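Local atomic coordinates of phosphodiesterase (Salpingoeca rosetta, PDB entry 7CJ3), a protein that belongs to the bacteriorhodopsin-like membrane proteins, binding retinal within a bundle of transmembrane helices. Residues B[219-224]-B[269-274]. Residues are numbered along the deposited sequence; the frame is centred on the assembly and turned at random.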
loop_
_atom_site.group_PDB
_atom_site.type_symbol
_atom_site.label_atom_id
_atom_site.label_comp_id
_atom_site.label_asym_id
_atom_site.label_seq_id
_atom_site.Cartn_x
_atom_site.Cartn_y
_atom_site.Cartn_z
ATOM N N ARG B 219 8.561 22.918 -12.058
ATOM C CA ARG B 219 8.361 22.552 -13.476
ATOM C C ARG B 219 8.403 21.025 -13.617
ATOM O O ARG B 219 7.488 20.464 -14.235
ATOM C CB ARG B 219 9.442 23.259 -14.304
ATOM C CG ARG B 219 9.037 23.529 -15.744
ATOM C CD ARG B 219 10.124 24.091 -16.618
ATOM N NE ARG B 219 9.697 23.948 -18.007
ATOM C CZ ARG B 219 9.925 22.887 -18.773
ATOM N NH1 ARG B 219 10.607 21.846 -18.313
ATOM N NH2 ARG B 219 9.467 22.886 -20.008
ATOM N N HIS B 220 9.421 20.357 -13.052
ATOM C CA HIS B 220 9.606 18.904 -13.276
ATOM C C HIS B 220 8.393 18.159 -12.711
ATOM O O HIS B 220 7.949 17.190 -13.357
ATOM C CB HIS B 220 10.936 18.385 -12.715
ATOM C CG HIS B 220 11.296 17.036 -13.260
ATOM N ND1 HIS B 220 12.043 16.098 -12.542
ATOM C CD2 HIS B 220 10.920 16.413 -14.404
ATOM C CE1 HIS B 220 12.161 14.990 -13.252
ATOM N NE2 HIS B 220 11.481 15.151 -14.402
ATOM N N ALA B 221 7.875 18.583 -11.551
ATOM C CA ALA B 221 6.823 17.857 -10.806
ATOM C C ALA B 221 5.481 17.988 -11.537
ATOM O O ALA B 221 4.754 16.994 -11.592
ATOM C CB ALA B 221 6.746 18.366 -9.397
ATOM N N LEU B 222 5.184 19.153 -12.107
ATOM C CA LEU B 222 3.999 19.350 -12.983
ATOM C C LEU B 222 4.048 18.342 -14.139
ATOM O O LEU B 222 2.981 17.833 -14.521
ATOM C CB LEU B 222 3.942 20.793 -13.501
ATOM C CG LEU B 222 3.113 21.771 -12.642
ATOM C CD1 LEU B 222 3.914 22.288 -11.472
ATOM C CD2 LEU B 222 2.610 22.950 -13.465
ATOM N N HIS B 223 5.238 18.024 -14.664
ATOM C CA HIS B 223 5.385 17.086 -15.804
ATOM C C HIS B 223 5.153 15.648 -15.342
ATOM O O HIS B 223 4.426 14.900 -16.040
ATOM C CB HIS B 223 6.741 17.239 -16.511
ATOM C CG HIS B 223 6.841 16.362 -17.720
ATOM N ND1 HIS B 223 7.655 15.245 -17.755
ATOM C CD2 HIS B 223 6.160 16.375 -18.880
ATOM C CE1 HIS B 223 7.492 14.630 -18.903
ATOM N NE2 HIS B 223 6.573 15.298 -19.608
ATOM N N LEU B 224 5.779 15.259 -14.229
ATOM C CA LEU B 224 5.632 13.901 -13.633
ATOM C C LEU B 224 4.160 13.643 -13.284
ATOM O O LEU B 224 3.699 12.500 -13.476
ATOM C CB LEU B 224 6.553 13.799 -12.422
ATOM C CG LEU B 224 8.010 13.634 -12.820
ATOM C CD1 LEU B 224 8.878 13.520 -11.585
ATOM C CD2 LEU B 224 8.194 12.413 -13.716
ATOM N N ALA B 269 0.386 11.362 -4.451
ATOM C CA ALA B 269 0.895 11.595 -3.080
ATOM C C ALA B 269 2.385 11.317 -3.012
ATOM O O ALA B 269 3.024 11.941 -2.186
ATOM C CB ALA B 269 0.163 10.743 -2.082
ATOM N N MET B 270 2.907 10.393 -3.810
ATOM C CA MET B 270 4.371 10.124 -3.883
ATOM C C MET B 270 5.083 11.332 -4.516
ATOM O O MET B 270 6.162 11.692 -4.024
ATOM C CB MET B 270 4.672 8.845 -4.672
ATOM C CG MET B 270 4.517 7.568 -3.863
ATOM S SD MET B 270 4.455 6.016 -4.865
ATOM C CE MET B 270 5.758 6.210 -6.088
ATOM N N ILE B 271 4.506 11.947 -5.549
ATOM C CA ILE B 271 5.156 13.035 -6.346
ATOM C C ILE B 271 5.165 14.336 -5.517
ATOM O O ILE B 271 6.153 15.104 -5.613
ATOM C CB ILE B 271 4.492 13.196 -7.741
ATOM C CG1 ILE B 271 4.931 12.083 -8.702
ATOM C CG2 ILE B 271 4.741 14.576 -8.338
ATOM C CD1 ILE B 271 4.007 11.861 -9.884
ATOM N N MET B 272 4.142 14.575 -4.699
ATOM C CA MET B 272 4.058 15.815 -3.893
ATOM C C MET B 272 4.856 15.683 -2.585
ATOM O O MET B 272 5.375 16.708 -2.120
ATOM C CB MET B 272 2.605 16.177 -3.603
ATOM C CG MET B 272 2.432 17.672 -3.562
ATOM S SD MET B 272 0.784 18.185 -3.165
ATOM C CE MET B 272 0.354 17.028 -1.867
ATOM N N VAL B 273 4.992 14.481 -2.024
ATOM C CA VAL B 273 5.963 14.187 -0.924
ATOM C C VAL B 273 7.364 14.698 -1.316
ATOM O O VAL B 273 8.061 15.253 -0.451
ATOM C CB VAL B 273 5.992 12.679 -0.605
ATOM C CG1 VAL B 273 7.262 12.262 0.134
ATOM C CG2 VAL B 273 4.750 12.244 0.156
ATOM N N ASN B 274 7.752 14.497 -2.577
ATOM C CA ASN B 274 9.061 14.889 -3.150
ATOM C C ASN B 274 9.165 16.416 -3.241
ATOM O O ASN B 274 10.248 16.943 -2.927
ATOM C CB ASN B 274 9.262 14.250 -4.530
ATOM C CG ASN B 274 10.652 14.467 -5.086
ATOM O OD1 ASN B 274 11.583 13.748 -4.722
ATOM N ND2 ASN B 274 10.799 15.457 -5.955
#
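Apolar packing of a single isoleucine, Ile271, against Ala221 and Leu224, main-chain carbonyls included, joins two neighbouring helices of the rhodopsin bundle: the beginning of helix 219-233 and the last turns of helix 250-277. The chain directions are broadly opposed, and the meeting point lies near one end of the bundle, probably the cytoplasmic one as in other microbial rhodopsins. It illustrates how one branched side chain can bridge successive turns of a partner helix without any hydrogen bond between them. Ala221 and Ile271 are in register, their CA atoms 6.8 Å apart, and the side chain of each points toward the other helix. The total buried area is a modest 132 Å², more than half of it contributed by Ile271.

The two branches of Ile271 divide the work, both methyls settling against carbonyls of helix 219-233. CG2, anti to the backbone N, lies 4.1 Å from Ala221 O, with Ala221 CB next at 4.4 Å. The other branch, with CG1 beside the N (chi1 -76°) and an extended second torsion, carries CD1 one turn onward, to 3.7 Å from Leu224 O. Ile271 also touches Leu225 and Glu228; these four residues of helix 219-233 have the i, i+3, i+4, i+7 spacing of a hole in knobs-into-holes packing, with isoleucine as the knob.

Adjoining side chains extend the packing into the surrounding fold. Leu222 turns to Phe203 and Ala206 of helix 178-207, Met272 packs on Leu91 and Leu95 of helix 86-111, and Met270 and Val273 meet Phe71 and Leu75 of the second subunit. Retinal lies about 13 Å from the Ile271 side chain. Within helix 219-233, Leu224 CD1 sits over one face of the His220 ring, toward its rim, while the side-chain part of the Leu224 contact is made by CB, 4.1 Å from Ile271 CD1.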